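Local coordinates for protein redox-sensing transcriptional repressor Rex (Thermus thermophilus, PDB 2DT5) that probably modulates transcription in response to the cellular NADH/NAD(+) redox state, acting as a DNA-binding homodimer of the Rex repressor family, at residues A144-P149 against Q154-L159; L159-G164 against L176-E181; L83-M88 against A94-P99. The protein carries 1 engineered substitution. All coordinates share one frame; numbering follows the deposited sequence.

Interaction 1. Residues A144-P149 against Q154-L159; sequences ALLTVP and QKAADL. With NAD (nicotinamide-adenine-dinucleotide), chain L.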
loop_
_atom_site.group_PDB
_atom_site.type_symbol
_atom_site.label_atom_id
_atom_site.label_comp_id
_atom_site.label_asym_id
_atom_site.label_seq_id
_atom_site.Cartn_x
_atom_site.Cartn_y
_atom_site.Cartn_z
ATOM N N ALA B 144 -15.001 6.458 6.032
ATOM C CA ALA B 144 -14.721 7.709 5.346
ATOM C C ALA B 144 -13.309 7.723 4.781
ATOM O O ALA B 144 -12.368 7.327 5.459
ATOM C CB ALA B 144 -14.910 8.901 6.304
ATOM N N LEU B 145 -13.172 8.171 3.534
ATOM C CA LEU B 145 -11.860 8.297 2.886
ATOM C C LEU B 145 -11.462 9.766 3.104
ATOM O O LEU B 145 -12.079 10.686 2.543
ATOM C CB LEU B 145 -11.957 7.962 1.379
ATOM C CG LEU B 145 -11.864 6.469 1.000
ATOM C CD1 LEU B 145 -12.867 5.667 1.792
ATOM C CD2 LEU B 145 -12.109 6.283 -0.507
ATOM N N LEU B 146 -10.454 9.978 3.942
ATOM C CA LEU B 146 -10.016 11.318 4.275
ATOM C C LEU B 146 -8.919 11.808 3.354
ATOM O O LEU B 146 -7.783 11.382 3.459
ATOM C CB LEU B 146 -9.524 11.380 5.725
ATOM C CG LEU B 146 -9.342 12.805 6.283
ATOM C CD1 LEU B 146 -10.626 13.623 6.056
ATOM C CD2 LEU B 146 -9.006 12.738 7.768
ATOM N N THR B 147 -9.272 12.741 2.478
ATOM C CA THR B 147 -8.336 13.296 1.517
ATOM C C THR B 147 -8.302 14.834 1.572
ATOM O O THR B 147 -8.436 15.501 0.547
ATOM C CB THR B 147 -8.712 12.819 0.091
ATOM O OG1 THR B 147 -10.118 13.022 -0.112
ATOM C CG2 THR B 147 -8.430 11.311 -0.059
ATOM N N VAL B 148 -8.166 15.388 2.778
ATOM C CA VAL B 148 -8.057 16.837 2.940
ATOM C C VAL B 148 -6.581 17.109 3.208
ATOM O O VAL B 148 -5.833 16.188 3.549
ATOM C CB VAL B 148 -8.898 17.364 4.154
ATOM C CG1 VAL B 148 -10.358 16.993 3.981
ATOM C CG2 VAL B 148 -8.361 16.797 5.464
ATOM N N PRO B 149 -6.128 18.364 3.041
ATOM C CA PRO B 149 -4.713 18.659 3.302
ATOM C C PRO B 149 -4.355 18.280 4.750
ATOM O O PRO B 149 -5.236 18.198 5.610
ATOM C CB PRO B 149 -4.625 20.173 3.081
ATOM C CG PRO B 149 -5.705 20.445 2.100
ATOM C CD PRO B 149 -6.842 19.571 2.597
ATOM N N GLN B 154 -6.991 16.466 11.179
ATOM C CA GLN B 154 -7.493 16.157 12.510
ATOM C C GLN B 154 -8.893 16.699 12.754
ATOM O O GLN B 154 -9.753 15.991 13.262
ATOM C CB GLN B 154 -6.529 16.700 13.570
ATOM C CG GLN B 154 -6.952 16.404 15.009
ATOM C CD GLN B 154 -7.073 14.922 15.280
ATOM O OE1 GLN B 154 -6.098 14.184 15.151
ATOM N NE2 GLN B 154 -8.159 14.286 15.668
ATOM N N LYS B 155 -9.122 17.956 12.403
ATOM C CA LYS B 155 -10.437 18.535 12.627
ATOM C C LYS B 155 -11.486 17.889 11.728
ATOM O O LYS B 155 -12.659 17.760 12.111
ATOM C CB LYS B 155 -10.400 20.057 12.422
ATOM C CG LYS B 155 -11.745 20.721 12.701
ATOM C CD LYS B 155 -12.360 20.188 14.008
ATOM C CE LYS B 155 -13.889 20.142 13.940
ATOM N NZ LYS B 155 -14.493 19.401 15.082
ATOM N N ALA B 156 -11.077 17.474 10.531
ATOM C CA ALA B 156 -12.021 16.806 9.642
ATOM C C ALA B 156 -12.392 15.476 10.306
ATOM O O ALA B 156 -13.568 15.072 10.332
ATOM C CB ALA B 156 -11.382 16.558 8.259
ATOM N N ALA B 157 -11.383 14.802 10.847
ATOM C CA ALA B 157 -11.590 13.514 11.514
ATOM C C ALA B 157 -12.519 13.688 12.719
ATOM O O ALA B 157 -13.403 12.860 12.947
ATOM C CB ALA B 157 -10.252 12.931 11.962
ATOM N N ASP B 158 -12.311 14.766 13.483
ATOM C CA ASP B 158 -13.139 15.061 14.655
ATOM C C ASP B 158 -14.589 15.174 14.221
ATOM O O ASP B 158 -15.496 14.629 14.862
ATOM C CB ASP B 158 -12.689 16.375 15.294
ATOM C CG ASP B 158 -11.314 16.274 15.922
ATOM O OD1 ASP B 158 -10.696 17.332 16.178
ATOM O OD2 ASP B 158 -10.852 15.138 16.172
ATOM N N LEU B 159 -14.810 15.881 13.120
ATOM C CA LEU B 159 -16.151 16.035 12.583
ATOM C C LEU B 159 -16.745 14.685 12.177
ATOM O O LEU B 159 -17.940 14.445 12.357
ATOM C CB LEU B 159 -16.131 16.975 11.378
ATOM C CG LEU B 159 -15.852 18.444 11.719
ATOM C CD1 LEU B 159 -15.745 19.290 10.440
ATOM C CD2 LEU B 159 -16.982 18.959 12.617
HETATM P PA NAD L . -6.186 19.409 -2.796
HETATM O O1A NAD L . -6.282 19.280 -4.282
HETATM O O2A NAD L . -5.658 20.676 -2.196
HETATM O O5B NAD L . -7.619 19.093 -2.268
HETATM C C5B NAD L . -7.965 19.127 -0.860
HETATM C C4B NAD L . -9.455 19.351 -0.801
HETATM O O4B NAD L . -9.757 19.344 0.634
HETATM C C3B NAD L . -9.979 20.760 -1.283
HETATM O O3B NAD L . -11.016 20.568 -2.295
HETATM C C2B NAD L . -10.516 21.446 -0.029
HETATM O O2B NAD L . -11.547 22.345 -0.188
HETATM C C1B NAD L . -10.849 20.213 0.807
HETATM N N9A NAD L . -10.907 20.468 2.221
HETATM C C8A NAD L . -10.109 21.205 3.107
HETATM N N7A NAD L . -10.539 21.155 4.355
HETATM C C5A NAD L . -11.648 20.387 4.368
HETATM C C6A NAD L . -12.564 19.958 5.435
HETATM N N6A NAD L . -12.408 20.318 6.690
HETATM N N1A NAD L . -13.615 19.139 5.011
HETATM C C2A NAD L . -13.835 18.735 3.742
HETATM N N3A NAD L . -12.988 19.119 2.692
HETATM C C4A NAD L . -11.912 19.947 3.049
HETATM O O3 NAD L . -5.284 18.213 -2.225
HETATM P PN NAD L . -4.825 16.775 -2.888
HETATM O O1N NAD L . -3.630 16.989 -3.726
HETATM O O2N NAD L . -6.058 16.195 -3.499
HETATM O O5D NAD L . -4.359 15.990 -1.555
HETATM C C5D NAD L . -5.336 15.630 -0.533
HETATM C C4D NAD L . -4.648 14.921 0.573
HETATM O O4D NAD L . -4.024 13.661 0.031
HETATM C C3D NAD L . -3.432 15.711 1.216
HETATM O O3D NAD L . -3.396 15.491 2.643
HETATM C C2D NAD L . -2.235 15.059 0.548
HETATM O O2D NAD L . -1.024 15.274 1.191
HETATM C C1D NAD L . -2.699 13.558 0.528
HETATM N N1N NAD L . -1.796 12.738 -0.322
HETATM C C2N NAD L . -1.645 11.387 0.098
HETATM C C3N NAD L . -1.176 10.435 -0.695
HETATM C C7N NAD L . -1.002 9.043 -0.166
HETATM O O7N NAD L . -0.333 8.238 -0.849
HETATM N N7N NAD L . -1.525 8.733 1.033
HETATM C C4N NAD L . -0.788 10.732 -2.140
HETATM C C5N NAD L . -1.678 11.847 -2.659
HETATM C C6N NAD L . -1.843 12.945 -1.781
#
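The strand end and the helix face each other at ordinary packing distance, with the CA atoms of L146 and A157 7.7 Å apart and no hydrogen bond joining the two segments. What fills the space is aliphatic. L146 has its CG trans to the backbone N (chi1 -167°) and sends both methyls to the helix: CD1 comes to 3.7 Å from A156 CB, while CD2 lies more loosely against A157 CB. A156 takes a second contact, from CG2 of V148, at 4.1 Å, so one small methyl is touched by two larger side chains. On V148 the two branches do different work. CG2 sits in the crowded position between backbone N and carbonyl carbon and serves the helix; CG1 lies against the adenine of the bound NAD, 3.5 Å from its C4A. The backbone of V148 serves the cofactor too, its O accepting a hydrogen bond from nicotinamide-ribose O3D at 2.7 Å. P149 CD lies beside the adenosine ribose. This is the Rossmann-type pairing of a strand with the helix that follows it, and here the turn after the strand lines the NAD pocket. Strand 143-146 runs between strands 81-86 and 167-170, parallel to both; L146 also packs on V86 and I168, and A157 on I168, where helix 150-163 packs on the sheet and connects strand 143-146 to strand 167-170 in a beta-alpha-beta unit.

Interaction 2. Residues L159-G164 against L176-E181; sequences LLVAAG and LEVPKE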
loop_
_atom_site.group_PDB
_atom_site.type_symbol
_atom_site.label_atom_id
_atom_site.label_comp_id
_atom_site.label_asym_id
_atom_site.label_seq_id
_atom_site.Cartn_x
_atom_site.Cartn_y
_atom_site.Cartn_z
ATOM N N LEU B 159 -14.810 15.881 13.120
ATOM C CA LEU B 159 -16.151 16.035 12.583
ATOM C C LEU B 159 -16.745 14.685 12.177
ATOM O O LEU B 159 -17.940 14.445 12.357
ATOM C CB LEU B 159 -16.131 16.975 11.378
ATOM C CG LEU B 159 -15.852 18.444 11.719
ATOM C CD1 LEU B 159 -15.745 19.290 10.440
ATOM C CD2 LEU B 159 -16.982 18.959 12.617
ATOM N N LEU B 160 -15.909 13.807 11.625
ATOM C CA LEU B 160 -16.360 12.482 11.206
ATOM C C LEU B 160 -16.731 11.656 12.430
ATOM O O LEU B 160 -17.763 10.987 12.449
ATOM C CB LEU B 160 -15.267 11.769 10.385
ATOM C CG LEU B 160 -15.233 12.226 8.920
ATOM C CD1 LEU B 160 -13.939 11.788 8.240
ATOM C CD2 LEU B 160 -16.449 11.662 8.200
ATOM N N VAL B 161 -15.888 11.703 13.454
ATOM C CA VAL B 161 -16.176 10.960 14.674
ATOM C C VAL B 161 -17.518 11.442 15.218
ATOM O O VAL B 161 -18.413 10.647 15.502
ATOM C CB VAL B 161 -15.093 11.193 15.734
ATOM C CG1 VAL B 161 -15.506 10.546 17.056
ATOM C CG2 VAL B 161 -13.767 10.622 15.249
ATOM N N ALA B 162 -17.663 12.757 15.332
ATOM C CA ALA B 162 -18.894 13.339 15.851
ATOM C C ALA B 162 -20.124 12.899 15.070
ATOM O O ALA B 162 -21.171 12.619 15.661
ATOM C CB ALA B 162 -18.791 14.861 15.840
ATOM N N ALA B 163 -20.005 12.836 13.746
ATOM C CA ALA B 163 -21.140 12.445 12.912
ATOM C C ALA B 163 -21.462 10.954 13.002
ATOM O O ALA B 163 -22.515 10.514 12.545
ATOM C CB ALA B 163 -20.874 12.844 11.458
ATOM N N GLY B 164 -20.555 10.177 13.580
ATOM C CA GLY B 164 -20.805 8.754 13.707
ATOM C C GLY B 164 -20.024 7.792 12.817
ATOM O O GLY B 164 -20.424 6.629 12.680
ATOM N N LEU B 176 -3.808 10.642 12.991
ATOM C CA LEU B 176 -5.037 11.165 13.553
ATOM C C LEU B 176 -5.242 10.755 15.000
ATOM O O LEU B 176 -4.706 9.753 15.465
ATOM C CB LEU B 176 -6.235 10.689 12.729
ATOM C CG LEU B 176 -6.180 10.962 11.215
ATOM C CD1 LEU B 176 -7.420 10.377 10.576
ATOM C CD2 LEU B 176 -6.088 12.460 10.933
ATOM N N GLU B 177 -6.036 11.561 15.694
ATOM C CA GLU B 177 -6.399 11.347 17.084
ATOM C C GLU B 177 -7.873 11.024 17.046
ATOM O O GLU B 177 -8.681 11.889 16.712
ATOM C CB GLU B 177 -6.201 12.630 17.889
ATOM C CG GLU B 177 -4.764 13.029 18.078
ATOM C CD GLU B 177 -4.034 12.073 18.987
ATOM O OE1 GLU B 177 -3.818 10.913 18.577
ATOM O OE2 GLU B 177 -3.691 12.477 20.119
ATOM N N VAL B 178 -8.226 9.790 17.379
ATOM C CA VAL B 178 -9.625 9.387 17.366
ATOM C C VAL B 178 -9.861 8.370 18.485
ATOM O O VAL B 178 -8.941 7.667 18.891
ATOM C CB VAL B 178 -10.012 8.730 15.994
ATOM C CG1 VAL B 178 -9.609 9.639 14.819
ATOM C CG2 VAL B 178 -9.344 7.363 15.861
ATOM N N PRO B 179 -11.093 8.296 19.012
ATOM C CA PRO B 179 -11.368 7.328 20.078
ATOM C C PRO B 179 -11.136 5.896 19.597
ATOM O O PRO B 179 -11.345 5.581 18.422
ATOM C CB PRO B 179 -12.830 7.609 20.437
ATOM C CG PRO B 179 -13.397 8.262 19.193
ATOM C CD PRO B 179 -12.266 9.152 18.763
ATOM N N LYS B 180 -10.701 5.030 20.503
ATOM C CA LYS B 180 -10.422 3.653 20.144
ATOM C C LYS B 180 -11.596 2.946 19.470
ATOM O O LYS B 180 -11.424 1.911 18.835
ATOM C CB LYS B 180 -9.955 2.878 21.378
ATOM C CG LYS B 180 -10.818 3.060 22.617
ATOM C CD LYS B 180 -10.220 2.317 23.819
ATOM C CE LYS B 180 -11.031 2.546 25.095
ATOM N NZ LYS B 180 -11.004 3.973 25.546
ATOM N N GLU B 181 -12.784 3.522 19.587
ATOM C CA GLU B 181 -13.980 2.944 18.992
ATOM C C GLU B 181 -13.999 3.088 17.467
ATOM O O GLU B 181 -14.719 2.374 16.783
ATOM C CB GLU B 181 -15.237 3.618 19.557
ATOM C CG GLU B 181 -15.461 3.438 21.059
ATOM C CD GLU B 181 -14.316 3.974 21.897
ATOM O OE1 GLU B 181 -13.944 5.153 21.709
ATOM O OE2 GLU B 181 -13.795 3.214 22.744
#
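G164 N, at the end of the helix that carries V161, is held by two carbonyls of the last turn: V161 O at 2.9 Å and, by a weaker bond, L160 O. With its positive phi of 107° this closes the helix in a Schellman motif, and a CB on G164 would be jammed against the carbonyl O of A163. The same V161 that offers its carbonyl makes the whole of the contact to residues 176-181 with its side chain. V161 and P179 reach toward each other tip to tip: CG1 of the valine, swung to the side remote from the backbone N (chi1 173°), stands 3.8 Å from P179 CG, with CD hardly farther. CG2 reaches P179 CD as well, at 4.1 Å, and goes on to V178 CB at 4.3 Å. One valine thus straddles two neighbouring residues, by van der Waals contact alone and with P179 largely open to solvent. This is plain surface packing, away from the NAD site: it lays the irregular connection between strands 167-170 and 183-186 against the end of helix 150-163. Deeper in, L160 turns to strands 143-146 and 167-170, and L176, at the start of the connection, packs on A153 and A157 of the helix and on L146 of the sheet.

Interaction 3. Residues L83-M88 against A94-P99; sequences LCIVGM and ALADYP. With NAD (nicotinamide-adenine-dinucleotide), chain H.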
loop_
_atom_site.group_PDB
_atom_site.type_symbol
_atom_site.label_atom_id
_atom_site.label_comp_id
_atom_site.label_asym_id
_atom_site.label_seq_id
_atom_site.Cartn_x
_atom_site.Cartn_y
_atom_site.Cartn_z
ATOM N N LEU B 83 -19.534 4.164 1.954
ATOM C CA LEU B 83 -18.365 5.024 2.119
ATOM C C LEU B 83 -18.639 6.466 1.709
ATOM O O LEU B 83 -19.652 6.776 1.080
ATOM C CB LEU B 83 -17.145 4.561 1.271
ATOM C CG LEU B 83 -16.769 3.090 1.075
ATOM C CD1 LEU B 83 -15.426 3.007 0.367
ATOM C CD2 LEU B 83 -16.731 2.350 2.392
ATOM N N CYS B 84 -17.746 7.347 2.060
ATOM C CA CYS B 84 -17.838 8.731 1.657
ATOM C C CYS B 84 -16.422 9.228 1.488
ATOM O O CYS B 84 -15.466 8.650 2.009
ATOM C CB CYS B 84 -18.588 9.565 2.693
ATOM S SG CYS B 84 -17.676 9.831 4.249
ATOM N N ILE B 85 -16.283 10.323 0.760
ATOM C CA ILE B 85 -14.984 10.922 0.571
ATOM C C ILE B 85 -15.114 12.306 1.184
ATOM O O ILE B 85 -16.089 13.028 0.909
ATOM C CB ILE B 85 -14.636 11.051 -0.925
ATOM C CG1 ILE B 85 -14.501 9.654 -1.562
ATOM C CG2 ILE B 85 -13.349 11.831 -1.068
ATOM C CD1 ILE B 85 -14.404 9.652 -3.099
ATOM N N VAL B 86 -14.165 12.666 2.040
ATOM C CA VAL B 86 -14.169 13.983 2.649
ATOM C C VAL B 86 -12.936 14.707 2.119
ATOM O O VAL B 86 -11.812 14.355 2.445
ATOM C CB VAL B 86 -14.117 13.892 4.190
ATOM C CG1 VAL B 86 -13.870 15.292 4.799
ATOM C CG2 VAL B 86 -15.444 13.313 4.712
ATOM N N GLY B 87 -13.158 15.722 1.292
ATOM C CA GLY B 87 -12.049 16.444 0.704
ATOM C C GLY B 87 -12.047 16.070 -0.769
ATOM O O GLY B 87 -11.300 15.196 -1.203
ATOM N N MET B 88 -12.920 16.720 -1.529
ATOM C CA MET B 88 -13.052 16.461 -2.947
ATOM C C MET B 88 -12.141 17.315 -3.819
ATOM O O MET B 88 -12.596 18.002 -4.729
ATOM C CB MET B 88 -14.500 16.642 -3.372
ATOM C CG MET B 88 -15.443 15.594 -2.767
ATOM S SD MET B 88 -15.064 13.969 -3.393
ATOM C CE MET B 88 -15.638 14.099 -5.054
ATOM N N ALA B 94 -10.345 11.869 -7.912
ATOM C CA ALA B 94 -9.798 10.706 -8.605
ATOM C C ALA B 94 -10.425 9.456 -7.956
ATOM O O ALA B 94 -10.864 8.540 -8.646
ATOM C CB ALA B 94 -8.265 10.674 -8.458
ATOM N N LEU B 95 -10.480 9.446 -6.626
ATOM C CA LEU B 95 -11.063 8.337 -5.875
ATOM C C LEU B 95 -12.548 8.121 -6.166
ATOM O O LEU B 95 -12.991 6.986 -6.221
ATOM C CB LEU B 95 -10.868 8.549 -4.374
ATOM C CG LEU B 95 -9.412 8.449 -3.894
ATOM C CD1 LEU B 95 -9.338 8.725 -2.400
ATOM C CD2 LEU B 95 -8.875 7.060 -4.185
ATOM N N ALA B 96 -13.315 9.198 -6.346
ATOM C CA ALA B 96 -14.737 9.068 -6.637
ATOM C C ALA B 96 -14.928 8.356 -7.973
ATOM O O ALA B 96 -15.966 7.721 -8.189
ATOM C CB ALA B 96 -15.418 10.445 -6.676
ATOM N N ASP B 97 -13.945 8.474 -8.864
ATOM C CA ASP B 97 -14.011 7.792 -10.168
ATOM C C ASP B 97 -13.236 6.465 -10.232
ATOM O O ASP B 97 -13.227 5.817 -11.277
ATOM C CB ASP B 97 -13.486 8.681 -11.304
ATOM C CG ASP B 97 -14.433 9.813 -11.648
ATOM O OD1 ASP B 97 -15.636 9.665 -11.387
ATOM O OD2 ASP B 97 -13.978 10.844 -12.198
ATOM N N TYR B 98 -12.563 6.070 -9.152
ATOM C CA TYR B 98 -11.794 4.805 -9.168
ATOM C C TYR B 98 -12.772 3.661 -9.444
ATOM O O TYR B 98 -13.774 3.514 -8.749
ATOM C CB TYR B 98 -11.092 4.575 -7.831
ATOM C CG TYR B 98 -10.244 3.320 -7.791
ATOM C CD1 TYR B 98 -9.144 3.182 -8.627
ATOM C CD2 TYR B 98 -10.515 2.295 -6.879
ATOM C CE1 TYR B 98 -8.312 2.050 -8.560
ATOM C CE2 TYR B 98 -9.690 1.159 -6.791
ATOM C CZ TYR B 98 -8.588 1.050 -7.637
ATOM O OH TYR B 98 -7.741 -0.030 -7.555
ATOM N N PRO B 99 -12.480 2.826 -10.451
ATOM C CA PRO B 99 -13.362 1.705 -10.820
ATOM C C PRO B 99 -13.195 0.417 -10.050
ATOM O O PRO B 99 -13.893 -0.571 -10.321
ATOM C CB PRO B 99 -13.007 1.533 -12.294
ATOM C CG PRO B 99 -11.550 1.917 -12.386
ATOM C CD PRO B 99 -11.243 2.838 -11.241
HETATM P PA NAD H . -7.492 11.517 -14.834
HETATM O O1A NAD H . -7.807 12.656 -13.930
HETATM O O2A NAD H . -8.386 11.208 -15.971
HETATM O O5B NAD H . -6.015 11.748 -15.319
HETATM C C5B NAD H . -5.299 10.857 -16.226
HETATM C C4B NAD H . -4.237 11.693 -16.916
HETATM O O4B NAD H . -3.533 10.757 -17.825
HETATM C C3B NAD H . -4.800 12.804 -17.857
HETATM O O3B NAD H . -4.196 14.069 -17.487
HETATM C C2B NAD H . -4.435 12.400 -19.269
HETATM O O2B NAD H . -4.246 13.430 -20.192
HETATM C C1B NAD H . -3.209 11.493 -18.986
HETATM N N9A NAD H . -2.988 10.493 -20.007
HETATM C C8A NAD H . -3.842 9.657 -20.715
HETATM N N7A NAD H . -3.213 8.863 -21.568
HETATM C C5A NAD H . -1.907 9.126 -21.465
HETATM C C6A NAD H . -0.726 8.581 -22.134
HETATM N N6A NAD H . -0.800 7.637 -23.041
HETATM N N1A NAD H . 0.474 9.137 -21.725
HETATM C C2A NAD H . 0.622 10.102 -20.806
HETATM N N3A NAD H . -0.472 10.660 -20.144
HETATM C C4A NAD H . -1.720 10.138 -20.500
HETATM O O3 NAD H . -7.409 10.208 -13.941
HETATM P PN NAD H . -7.124 10.050 -12.358
HETATM O O1N NAD H . -8.435 10.203 -11.644
HETATM O O2N NAD H . -5.994 11.006 -12.069
HETATM O O5D NAD H . -6.663 8.515 -12.284
HETATM C C5D NAD H . -5.392 8.101 -12.878
HETATM C C4D NAD H . -5.238 6.646 -12.720
HETATM O O4D NAD H . -5.270 6.323 -11.262
HETATM C C3D NAD H . -6.415 5.780 -13.349
HETATM O O3D NAD H . -5.911 4.542 -13.928
HETATM C C2D NAD H . -7.273 5.506 -12.136
HETATM O O2D NAD H . -8.221 4.500 -12.292
HETATM C C1D NAD H . -6.159 5.233 -11.063
HETATM N N1N NAD H . -6.716 5.185 -9.686
HETATM C C2N NAD H . -5.976 4.368 -8.802
HETATM C C3N NAD H . -6.007 4.484 -7.492
HETATM C C7N NAD H . -5.218 3.524 -6.646
HETATM O O7N NAD H . -5.465 3.498 -5.424
HETATM N N7N NAD H . -4.314 2.699 -7.240
HETATM C C4N NAD H . -6.852 5.551 -6.806
HETATM C C5N NAD H . -7.040 6.726 -7.735
HETATM C C6N NAD H . -7.238 6.424 -9.116
#
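I85, A96 and L95 carry this contact, in the first strand-turn-helix of the Rossmann fold, whose turn, consistent with a GxGxxG motif, begins at G87. I85 buries the most: its CD1 rests over the backbone where L95 joins A96, 3.5 Å from A96 N, and lies against A96 CB and L95 CB at nearly equal distances. A96 CB also receives M88 CE at 4.0 Å, since the methionine chain, bent at chi2 (-66°) and chi3 (-72°), brings its end toward the helix. No hydrogen bond crosses; apart from the backbone under I85 CD1, the contacts are between apolar side chains, and L107 of strand 105-112 and T147 close on I85 from the same chain. Beyond A96 the segment meets the subunit interface: D97 OD2 forms a salt bridge with R90 of the second subunit, and the Y98 ring meets F189 of that subunit. A94, L95, Y98 and P99 border a second NAD, to which the second subunit supplies many hydrogen bonds. Y98 CE1 lies 3.3 Å from nicotinamide C2N, and a serine in place of the tyrosine would probably leave the nicotinamide without this neighbour and freer to shift, with F189 of the second subunit losing its aromatic partner. L95 also comes near the nicotinamide, its CD2 3.6 Å from C4N.

Interactions 1 and 3 are buried and join a strand of the same mixed sheet to the helix after it; strands 81-86 and 143-146 are parallel neighbours, tied by L145 N to C84 O, and T147 OG1 bonds to G87 O across the two turns. Interaction 2 lies at the surface and uses the far end of the helix of interaction 1, with L159 common to both. Q154 NE2 probably bonds E177 O between them, 2.7 Å apart. All three contacts are apolar across their segments, but their settings differ: 144-149 faces the chain's own NAD, 94-99 borders a second NAD and the other subunit, and 159-164, through V161, meets an irregular, partly solvent-facing connection.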